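Local coordinates for protein aldehyde dehydrogenase (Burkholderia thailandensis, PDB 5J6B) that probably oxidises aldehydes to carboxylic acids with NADP as coenzyme, and is seen here as a four-chain assembly with NADPH bound, at residues Lys34-Val39 with Asp324-Ala329; Cys96-Lys101 with Thr190-Leu195; Tyr147-Ile152 with Asp473-Arg478. One frame throughout, in Å; residues are numbered along the deposited sequence. Where two conformers were deposited one is given.

Contact 1 of 3, residues Lys34-Val39 with Asp324-Ala329; sequences KYTGKV and DPKDPA
Asp-324 lies across one face of the Tyr-35 ring: its CA sits 3.7 Å from the ring centroid and 14° off the normal, a CH-pi contact offset toward the rim. With its CG anti to the backbone N (chi1 -166°), the aspartate carries its carboxylate out past the CD2-CE2 side of the ring, where Asp-324 CG stands 3.4 Å from Tyr-35 CE2 and the two planes are 30° apart. Next along, Pro-325 brings CD to 3.6 Å from Tyr-35 CG, obliquely to the ring; it also touches Cys-96 of helix 88-99 and Pro-334. From Asp-324 to Asp-327 the chain makes a type I beta turn, and Asp-324 OD1 adds an Asx turn by accepting Lys-326 N at 3.0 Å, from above the carboxylate plane. This doubly tied corner joins the loop between helices 303-319 and 338-353 to the one between strands 29-32 and 39-43, at the protein surface. Lys-326 reaches back so that its NZ lies 4.4 Å from both Tyr-35 CB and Thr-36 CG2; its salt bridge is with Asp-33, with Asp-324 OD1 a longer partner.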
loop_
_atom_site.group_PDB
_atom_site.type_symbol
_atom_site.label_atom_id
_atom_site.label_comp_id
_atom_site.label_asym_id
_atom_site.label_seq_id
_atom_site.Cartn_x
_atom_site.Cartn_y
_atom_site.Cartn_z
ATOM N N LYS A 34 -13.324 -43.163 10.522
ATOM C CA LYS A 34 -14.162 -43.158 9.328
ATOM C C LYS A 34 -13.853 -44.312 8.378
ATOM O O LYS A 34 -14.614 -44.533 7.433
ATOM C CB LYS A 34 -14.035 -41.805 8.611
ATOM C CG LYS A 34 -14.490 -40.618 9.465
ATOM C CD LYS A 34 -15.947 -40.760 9.951
ATOM C CE LYS A 34 -16.346 -39.619 10.904
ATOM N NZ LYS A 34 -15.324 -39.400 11.990
ATOM N N TYR A 35 -12.789 -45.078 8.610
ATOM C CA TYR A 35 -12.575 -46.257 7.781
ATOM C C TYR A 35 -13.180 -47.518 8.400
ATOM O O TYR A 35 -13.858 -48.295 7.715
ATOM C CB TYR A 35 -11.077 -46.449 7.520
ATOM C CG TYR A 35 -10.776 -47.658 6.664
ATOM C CD1 TYR A 35 -11.211 -47.722 5.347
ATOM C CD2 TYR A 35 -10.055 -48.733 7.174
ATOM C CE1 TYR A 35 -10.942 -48.817 4.560
ATOM C CE2 TYR A 35 -9.779 -49.847 6.396
ATOM C CZ TYR A 35 -10.225 -49.881 5.089
ATOM O OH TYR A 35 -9.965 -50.975 4.305
ATOM N N THR A 36 -12.944 -47.743 9.690
ATOM C CA THR A 36 -13.433 -48.942 10.353
ATOM C C THR A 36 -14.845 -48.805 10.899
ATOM O O THR A 36 -15.441 -49.823 11.265
ATOM C CB THR A 36 -12.513 -49.328 11.512
ATOM O OG1 THR A 36 -12.664 -48.368 12.564
ATOM C CG2 THR A 36 -11.049 -49.375 11.051
ATOM N N GLY A 37 -15.387 -47.591 10.981
ATOM C CA GLY A 37 -16.670 -47.352 11.612
ATOM C C GLY A 37 -16.667 -47.430 13.121
ATOM O O GLY A 37 -17.665 -47.051 13.752
ATOM N N LYS A 38 -15.581 -47.894 13.725
ATOM C CA LYS A 38 -15.527 -48.106 15.159
ATOM C C LYS A 38 -15.317 -46.784 15.889
ATOM O O LYS A 38 -14.598 -45.902 15.411
ATOM C CB LYS A 38 -14.393 -49.082 15.463
ATOM C CG LYS A 38 -14.471 -49.779 16.771
ATOM C CD LYS A 38 -13.322 -50.759 16.833
ATOM C CE LYS A 38 -13.088 -51.242 18.232
ATOM N NZ LYS A 38 -11.847 -52.035 18.251
ATOM N N VAL A 39 -15.948 -46.647 17.062
ATOM C CA VAL A 39 -15.744 -45.441 17.861
ATOM C C VAL A 39 -14.282 -45.352 18.280
ATOM O O VAL A 39 -13.723 -46.286 18.871
ATOM C CB VAL A 39 -16.684 -45.423 19.072
ATOM C CG1 VAL A 39 -16.300 -44.292 20.018
ATOM C CG2 VAL A 39 -18.120 -45.246 18.607
ATOM N N ASP A 324 -7.321 -48.585 3.080
ATOM C CA ASP A 324 -7.172 -48.054 4.431
ATOM C C ASP A 324 -6.334 -46.780 4.382
ATOM O O ASP A 324 -5.193 -46.820 3.904
ATOM C CB ASP A 324 -6.519 -49.107 5.334
ATOM C CG ASP A 324 -6.625 -48.774 6.827
ATOM O OD1 ASP A 324 -6.732 -47.577 7.167
ATOM O OD2 ASP A 324 -6.579 -49.713 7.668
ATOM N N PRO A 325 -6.855 -45.641 4.850
ATOM C CA PRO A 325 -6.049 -44.406 4.853
ATOM C C PRO A 325 -4.824 -44.476 5.760
ATOM O O PRO A 325 -3.895 -43.676 5.589
ATOM C CB PRO A 325 -7.043 -43.341 5.330
ATOM C CG PRO A 325 -8.036 -44.097 6.148
ATOM C CD PRO A 325 -8.175 -45.452 5.482
ATOM N N LYS A 326 -4.776 -45.414 6.698
ATOM C CA LYS A 326 -3.557 -45.606 7.476
ATOM C C LYS A 326 -2.434 -46.212 6.638
ATOM O O LYS A 326 -1.264 -46.096 7.014
ATOM C CB LYS A 326 -3.854 -46.485 8.691
ATOM C CG LYS A 326 -4.955 -45.914 9.579
ATOM C CD LYS A 326 -5.328 -46.894 10.699
ATOM C CE LYS A 326 -6.592 -46.430 11.419
ATOM N NZ LYS A 326 -7.781 -46.431 10.503
ATOM N N ASP A 327 -2.764 -46.854 5.523
ATOM C CA ASP A 327 -1.753 -47.418 4.639
ATOM C C ASP A 327 -1.157 -46.291 3.797
ATOM O O ASP A 327 -1.900 -45.618 3.076
ATOM C CB ASP A 327 -2.392 -48.506 3.766
ATOM C CG ASP A 327 -1.408 -49.176 2.807
ATOM O OD1 ASP A 327 -0.233 -48.771 2.738
ATOM O OD2 ASP A 327 -1.826 -50.121 2.104
ATOM N N PRO A 328 0.154 -46.026 3.885
ATOM C CA PRO A 328 0.728 -44.896 3.124
ATOM C C PRO A 328 0.579 -45.050 1.626
ATOM O O PRO A 328 0.619 -44.044 0.901
ATOM C CB PRO A 328 2.210 -44.896 3.535
ATOM C CG PRO A 328 2.286 -45.750 4.774
ATOM C CD PRO A 328 1.169 -46.745 4.675
ATOM N N ALA A 329 0.384 -46.276 1.142
ATOM C CA ALA A 329 0.134 -46.493 -0.274
ATOM C C ALA A 329 -1.249 -46.014 -0.694
ATOM O O ALA A 329 -1.477 -45.790 -1.889
ATOM C CB ALA A 329 0.306 -47.975 -0.601
#

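Contact 2 of 3, residues Cys96-Lys101 with Thr190-Leu195; sequences CIEAGK and TPIGAL
Glu-98 reaches from the last turn of helix 88-99 to the first turn of helix 192-202 and grips it with both carboxylate oxygens. Glu-98 OE1 accepts from Ile-192 N at 2.8 Å, and Glu-98 OE2 from Gly-193 N at 3.0 Å; each oxygen uses its syn lone pair, so the carboxylate meets two successive N-H groups. This two-pronged hold fixes the rotation of the group, and a negative charge facing N-H groups at a helix start is probably stabilised by the helix dipole. The side chain gets there by setting CG between its own backbone N and carbonyl carbon (chi1 70°) and then running straight out. Packing is closest here: Ile-192 CB and CG1 both lie 3.2 Å from Glu-98 OE1; Pro-191, whose ring nitrogen has no hydrogen to donate, brings CD to 3.4 Å from Glu-98 OE1; and Thr-190, crossing the glutamate at about a right angle, sets CG2 3.3 Å from Glu-98 O.

Toward Ala-99 the contact slackens, though it stays buried: Thr-190 meets it by the CG2 methyl alone, no nearer than 4.0 Å to Ala-99 CB. Thr-190 OG1 turns to Phe-161 O, in a weak bond, and the side chain of Thr-190 is about 7 Å from the bound NADPH. Helix 192-202 follows strand 182-185 of a largely parallel sheet, consistent with the Rossmann-like coenzyme domain of aldehyde dehydrogenases. Strand 29-32 packs against the joint through Val-31, which touches Glu-98, Pro-191 and Ile-192, while Thr-41 of strand 39-43 and Tyr-14 of strand 13-18 touch Ile-192.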
loop_
_atom_site.group_PDB
_atom_site.type_symbol
_atom_site.label_atom_id
_atom_site.label_comp_id
_atom_site.label_asym_id
_atom_site.label_seq_id
_atom_site.Cartn_x
_atom_site.Cartn_y
_atom_site.Cartn_z
ATOM N N CYS A 96 -5.999 -38.604 10.337
ATOM C CA CYS A 96 -6.210 -39.809 9.544
ATOM C C CYS A 96 -7.426 -40.593 10.035
ATOM O O CYS A 96 -8.296 -40.981 9.242
ATOM C CB CYS A 96 -4.934 -40.659 9.593
ATOM S SG CYS A 96 -4.955 -42.128 8.574
ATOM N N ILE A 97 -7.529 -40.785 11.356
ATOM C CA ILE A 97 -8.639 -41.549 11.935
ATOM C C ILE A 97 -9.966 -40.802 11.775
ATOM O O ILE A 97 -10.926 -41.318 11.191
ATOM C CB ILE A 97 -8.353 -41.858 13.415
ATOM C CG1 ILE A 97 -7.102 -42.747 13.532
ATOM C CG2 ILE A 97 -9.577 -42.494 14.079
ATOM C CD1 ILE A 97 -6.621 -42.977 14.953
ATOM N N GLU A 98 -10.045 -39.581 12.302
ATOM C CA GLU A 98 -11.351 -38.941 12.440
ATOM C C GLU A 98 -11.901 -38.451 11.108
ATOM O O GLU A 98 -13.121 -38.327 10.961
ATOM C CB GLU A 98 -11.284 -37.787 13.444
ATOM C CG GLU A 98 -10.493 -36.563 12.992
ATOM C CD GLU A 98 -10.476 -35.475 14.063
ATOM O OE1 GLU A 98 -11.414 -35.453 14.895
ATOM O OE2 GLU A 98 -9.531 -34.655 14.088
ATOM N N ALA A 99 -11.039 -38.149 10.136
ATOM C CA ALA A 99 -11.516 -37.748 8.819
ATOM C C ALA A 99 -11.360 -38.843 7.769
ATOM O O ALA A 99 -11.766 -38.639 6.622
ATOM C CB ALA A 99 -10.801 -36.465 8.355
ATOM N N GLY A 100 -10.802 -40.003 8.124
ATOM C CA GLY A 100 -10.520 -41.016 7.112
ATOM C C GLY A 100 -9.591 -40.523 6.021
ATOM O O GLY A 100 -9.644 -41.012 4.885
ATOM N N LYS A 101 -8.736 -39.572 6.340
ATOM C CA LYS A 101 -7.872 -38.920 5.360
ATOM C C LYS A 101 -6.574 -39.703 5.208
ATOM O O LYS A 101 -5.909 -39.971 6.216
ATOM C CB LYS A 101 -7.571 -37.489 5.794
ATOM C CG LYS A 101 -6.696 -36.671 4.848
ATOM C CD LYS A 101 -6.779 -35.188 5.216
ATOM C CE LYS A 101 -6.060 -34.292 4.205
ATOM N NZ LYS A 101 -6.545 -32.880 4.296
ATOM N N THR A 190 -15.351 -34.464 13.235
ATOM C CA THR A 190 -13.888 -34.346 13.301
ATOM C C THR A 190 -13.472 -33.270 14.300
ATOM O O THR A 190 -12.873 -32.257 13.926
ATOM C CB THR A 190 -13.309 -34.023 11.917
ATOM O OG1 THR A 190 -13.839 -32.768 11.466
ATOM C CG2 THR A 190 -13.640 -35.113 10.891
ATOM N N PRO A 191 -13.726 -33.479 15.597
ATOM C CA PRO A 191 -13.395 -32.441 16.585
ATOM C C PRO A 191 -12.017 -32.555 17.224
ATOM O O PRO A 191 -11.597 -31.616 17.919
ATOM C CB PRO A 191 -14.491 -32.639 17.647
ATOM C CG PRO A 191 -14.718 -34.135 17.642
ATOM C CD PRO A 191 -14.420 -34.623 16.219
ATOM N N ILE A 192 -11.313 -33.672 17.024
ATOM C CA ILE A 192 -10.116 -33.950 17.815
ATOM C C ILE A 192 -9.025 -32.933 17.520
ATOM O O ILE A 192 -8.370 -32.421 18.435
ATOM C CB ILE A 192 -9.616 -35.382 17.559
ATOM C CG1 ILE A 192 -10.697 -36.404 17.904
ATOM C CG2 ILE A 192 -8.354 -35.640 18.379
ATOM C CD1 ILE A 192 -10.349 -37.812 17.438
ATOM N N GLY A 193 -8.783 -32.658 16.236
ATOM C CA GLY A 193 -7.718 -31.733 15.889
ATOM C C GLY A 193 -7.923 -30.364 16.507
ATOM O O GLY A 193 -6.999 -29.784 17.081
ATOM N N ALA A 194 -9.153 -29.841 16.406
ATOM C CA ALA A 194 -9.507 -28.576 17.042
ATOM C C ALA A 194 -9.233 -28.599 18.544
ATOM O O ALA A 194 -8.803 -27.590 19.116
ATOM C CB ALA A 194 -10.980 -28.255 16.789
ATOM N N LEU A 195 -9.478 -29.737 19.200
ATOM C CA LEU A 195 -9.253 -29.807 20.640
ATOM C C LEU A 195 -7.771 -29.954 20.984
ATOM O O LEU A 195 -7.342 -29.512 22.053
ATOM C CB LEU A 195 -10.065 -30.962 21.241
ATOM C CG LEU A 195 -11.585 -30.788 21.139
ATOM C CD1 LEU A 195 -12.311 -32.062 21.541
ATOM C CD2 LEU A 195 -12.064 -29.583 21.960
#

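Contact 3 of 3, residues Tyr147-Ile152 with Asp473-Arg478; sequences YKRVPI and DMTELR
Tyr-147 runs alongside Leu-477 in the same direction, its CD1 3.6 Å from Leu-477 CD2. Lys-148 makes a hydrogen-bonded antiparallel pair with Arg-478, donating at 3.1 Å from Lys-148 N to Arg-478 O and accepting in return; its NZ goes to Asp-432 of a second subunit. At Arg-149, in a non-hydrogen-bonded pair with Leu-477, the extended side chain lays its guanidinium over the neighbouring strand, between Leu-477 and Thr-475. Leu-477 CD2 sits over the centre of one guanidinium face, 3.9 Å above it, and Arg-149 NH1 donates to Thr-475 OG1 at 3.0 Å, a bent bond (133°) leaving the guanidinium plane. A water at the edge of that plane also accepts from NH1, and Thr-475 OG1 is itself hydrogen-bonded to Ile-471 O.

Val-150 pairs with Glu-476 by two backbone bonds and sends its methyls under the guanidinium of Arg-478: CG2 comes 3.6 Å from Arg-478 NH2. That arginine bonds through NH1 to Trp-431 O of the second subunit. The last pair is Pro-151 with Thr-475; just beyond it Ile-152 N donates to Met-474 O at 2.9 Å.

The ladder belongs to a projecting antiparallel sheet of strands 130-133, 143-151 and 475-483, in that order, which meets a second subunit, consistent with the oligomerisation domain of aldehyde dehydrogenases. Arg-66 of helix 48-66 touches Val-150 and Arg-478, and helix 164-178 receives Met-474 and Thr-475.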
loop_
_atom_site.group_PDB
_atom_site.type_symbol
_atom_site.label_atom_id
_atom_site.label_comp_id
_atom_site.label_asym_id
_atom_site.label_seq_id
_atom_site.Cartn_x
_atom_site.Cartn_y
_atom_site.Cartn_z
ATOM N N TYR A 147 -5.672 6.418 10.409
ATOM C CA TYR A 147 -6.562 5.323 10.770
ATOM C C TYR A 147 -5.750 4.099 11.173
ATOM O O TYR A 147 -4.660 3.854 10.654
ATOM C CB TYR A 147 -7.558 4.973 9.634
ATOM C CG TYR A 147 -6.919 4.407 8.382
ATOM C CD1 TYR A 147 -6.662 3.041 8.261
ATOM C CD2 TYR A 147 -6.574 5.234 7.319
ATOM C CE1 TYR A 147 -6.068 2.523 7.121
ATOM C CE2 TYR A 147 -5.984 4.722 6.174
ATOM C CZ TYR A 147 -5.735 3.368 6.081
ATOM O OH TYR A 147 -5.149 2.858 4.944
ATOM N N LYS A 148 -6.286 3.342 12.121
ATOM C CA LYS A 148 -5.721 2.057 12.499
ATOM C C LYS A 148 -6.857 1.053 12.568
ATOM O O LYS A 148 -8.029 1.425 12.647
ATOM C CB LYS A 148 -4.980 2.131 13.843
ATOM C CG LYS A 148 -5.862 2.508 15.021
ATOM C CD LYS A 148 -5.040 2.625 16.308
ATOM C CE LYS A 148 -5.850 3.190 17.459
ATOM N NZ LYS A 148 -4.990 3.371 18.668
ATOM N N ARG A 149 -6.503 -0.225 12.552
ATOM C CA ARG A 149 -7.477 -1.302 12.642
ATOM C C ARG A 149 -7.577 -1.775 14.086
ATOM O O ARG A 149 -6.556 -1.954 14.757
ATOM C CB ARG A 149 -7.082 -2.456 11.723
ATOM C CG ARG A 149 -7.005 -2.044 10.302
ATOM C CD ARG A 149 -6.675 -3.212 9.400
ATOM N NE ARG A 149 -7.102 -2.951 8.029
ATOM C CZ ARG A 149 -8.359 -3.067 7.614
ATOM N NH1 ARG A 149 -9.319 -3.439 8.466
ATOM N NH2 ARG A 149 -8.659 -2.814 6.350
ATOM N N VAL A 150 -8.801 -1.940 14.567
ATOM C CA VAL A 150 -9.050 -2.424 15.923
ATOM C C VAL A 150 -9.872 -3.699 15.806
ATOM O O VAL A 150 -10.515 -3.941 14.774
ATOM C CB VAL A 150 -9.751 -1.358 16.797
ATOM C CG1 VAL A 150 -8.839 -0.162 17.014
ATOM C CG2 VAL A 150 -11.097 -0.943 16.177
ATOM N N PRO A 151 -9.862 -4.553 16.836
ATOM C CA PRO A 151 -10.624 -5.812 16.755
ATOM C C PRO A 151 -12.105 -5.550 16.514
ATOM O O PRO A 151 -12.671 -4.594 17.044
ATOM C CB PRO A 151 -10.391 -6.462 18.128
ATOM C CG PRO A 151 -9.109 -5.851 18.642
ATOM C CD PRO A 151 -9.078 -4.441 18.082
ATOM N N ILE A 152 -12.740 -6.408 15.705
ATOM C CA ILE A 152 -14.169 -6.221 15.448
ATOM C C ILE A 152 -14.993 -6.550 16.689
ATOM O O ILE A 152 -16.097 -6.015 16.873
ATOM C CB ILE A 152 -14.629 -7.060 14.238
ATOM C CG1 ILE A 152 -16.052 -6.677 13.832
ATOM C CG2 ILE A 152 -14.590 -8.561 14.549
ATOM C CD1 ILE A 152 -16.497 -7.318 12.521
ATOM N N ASP A 473 -11.257 -8.643 7.760
ATOM C CA ASP A 473 -12.658 -8.829 8.122
ATOM C C ASP A 473 -12.869 -8.871 9.633
ATOM O O ASP A 473 -13.957 -8.521 10.110
ATOM C CB ASP A 473 -13.212 -10.090 7.449
ATOM C CG ASP A 473 -13.679 -9.813 6.015
ATOM O OD1 ASP A 473 -13.769 -8.619 5.650
ATOM O OD2 ASP A 473 -13.955 -10.771 5.256
ATOM N N MET A 474 -11.857 -9.282 10.402
ATOM C CA MET A 474 -11.944 -9.337 11.859
ATOM C C MET A 474 -11.564 -8.028 12.526
ATOM O O MET A 474 -11.374 -8.008 13.747
ATOM C CB MET A 474 -11.041 -10.448 12.409
ATOM C CG MET A 474 -11.479 -11.808 11.983
ATOM S SD MET A 474 -10.306 -13.072 12.479
ATOM C CE MET A 474 -10.830 -14.375 11.360
ATOM N N THR A 475 -11.394 -6.953 11.758
ATOM C CA THR A 475 -11.011 -5.669 12.319
ATOM C C THR A 475 -11.884 -4.569 11.728
ATOM O O THR A 475 -12.461 -4.718 10.652
ATOM C CB THR A 475 -9.524 -5.350 12.073
ATOM O OG1 THR A 475 -9.234 -5.446 10.674
ATOM C CG2 THR A 475 -8.626 -6.304 12.863
ATOM N N GLU A 476 -11.986 -3.460 12.457
ATOM C CA GLU A 476 -12.674 -2.266 11.978
ATOM C C GLU A 476 -11.680 -1.123 11.849
ATOM O O GLU A 476 -10.783 -0.973 12.686
ATOM C CB GLU A 476 -13.808 -1.840 12.937
ATOM C CG GLU A 476 -15.036 -2.745 12.901
ATOM C CD GLU A 476 -15.967 -2.424 11.738
ATOM O OE1 GLU A 476 -15.683 -1.470 10.983
ATOM O OE2 GLU A 476 -16.985 -3.125 11.576
ATOM N N LEU A 477 -11.859 -0.296 10.822
ATOM C CA LEU A 477 -11.110 0.953 10.772
ATOM C C LEU A 477 -11.558 1.887 11.890
ATOM O O LEU A 477 -12.749 2.033 12.161
ATOM C CB LEU A 477 -11.292 1.645 9.422
ATOM C CG LEU A 477 -10.698 0.971 8.187
ATOM C CD1 LEU A 477 -10.824 1.908 6.969
ATOM C CD2 LEU A 477 -9.258 0.617 8.426
ATOM N N ARG A 478 -10.587 2.513 12.545
ATOM C CA ARG A 478 -10.821 3.539 13.557
ATOM C C ARG A 478 -10.070 4.778 13.067
ATOM O O ARG A 478 -8.835 4.841 13.129
ATOM C CB ARG A 478 -10.359 3.054 14.933
ATOM C CG ARG A 478 -10.307 4.098 16.034
ATOM C CD ARG A 478 -11.586 4.215 16.865
ATOM N NE ARG A 478 -12.210 2.953 17.280
ATOM C CZ ARG A 478 -11.977 2.295 18.420
ATOM N NH1 ARG A 478 -11.083 2.723 19.309
ATOM N NH2 ARG A 478 -12.658 1.186 18.678
HETATM O O HOH W 1 -12.003 -3.302 7.824
#

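In the fold
Contacts 1 and 2 are neighbours, their centres 12 Å apart. Contact 1 leans on the end of helix 88-99, from which contact 2 starts: Lys-34 NZ reaches Glu-98 O and Lys-34 N reaches Ile-97 O, while Pro-325 packs on Gly-100. Along the chain contact 2 nests inside the loop that contact 1 closes. Contact 3 is separate, about 25 Å from contact 1 and 15 Å from contact 2 between nearest atoms, and lies across the chain's centre from contact 1; its segments alternate with those of both. Together they tie early parts of the chain to later ones, two near the N-terminal sheet, with contact 2 near NADPH, and one in the three-stranded sheet that meets another subunit.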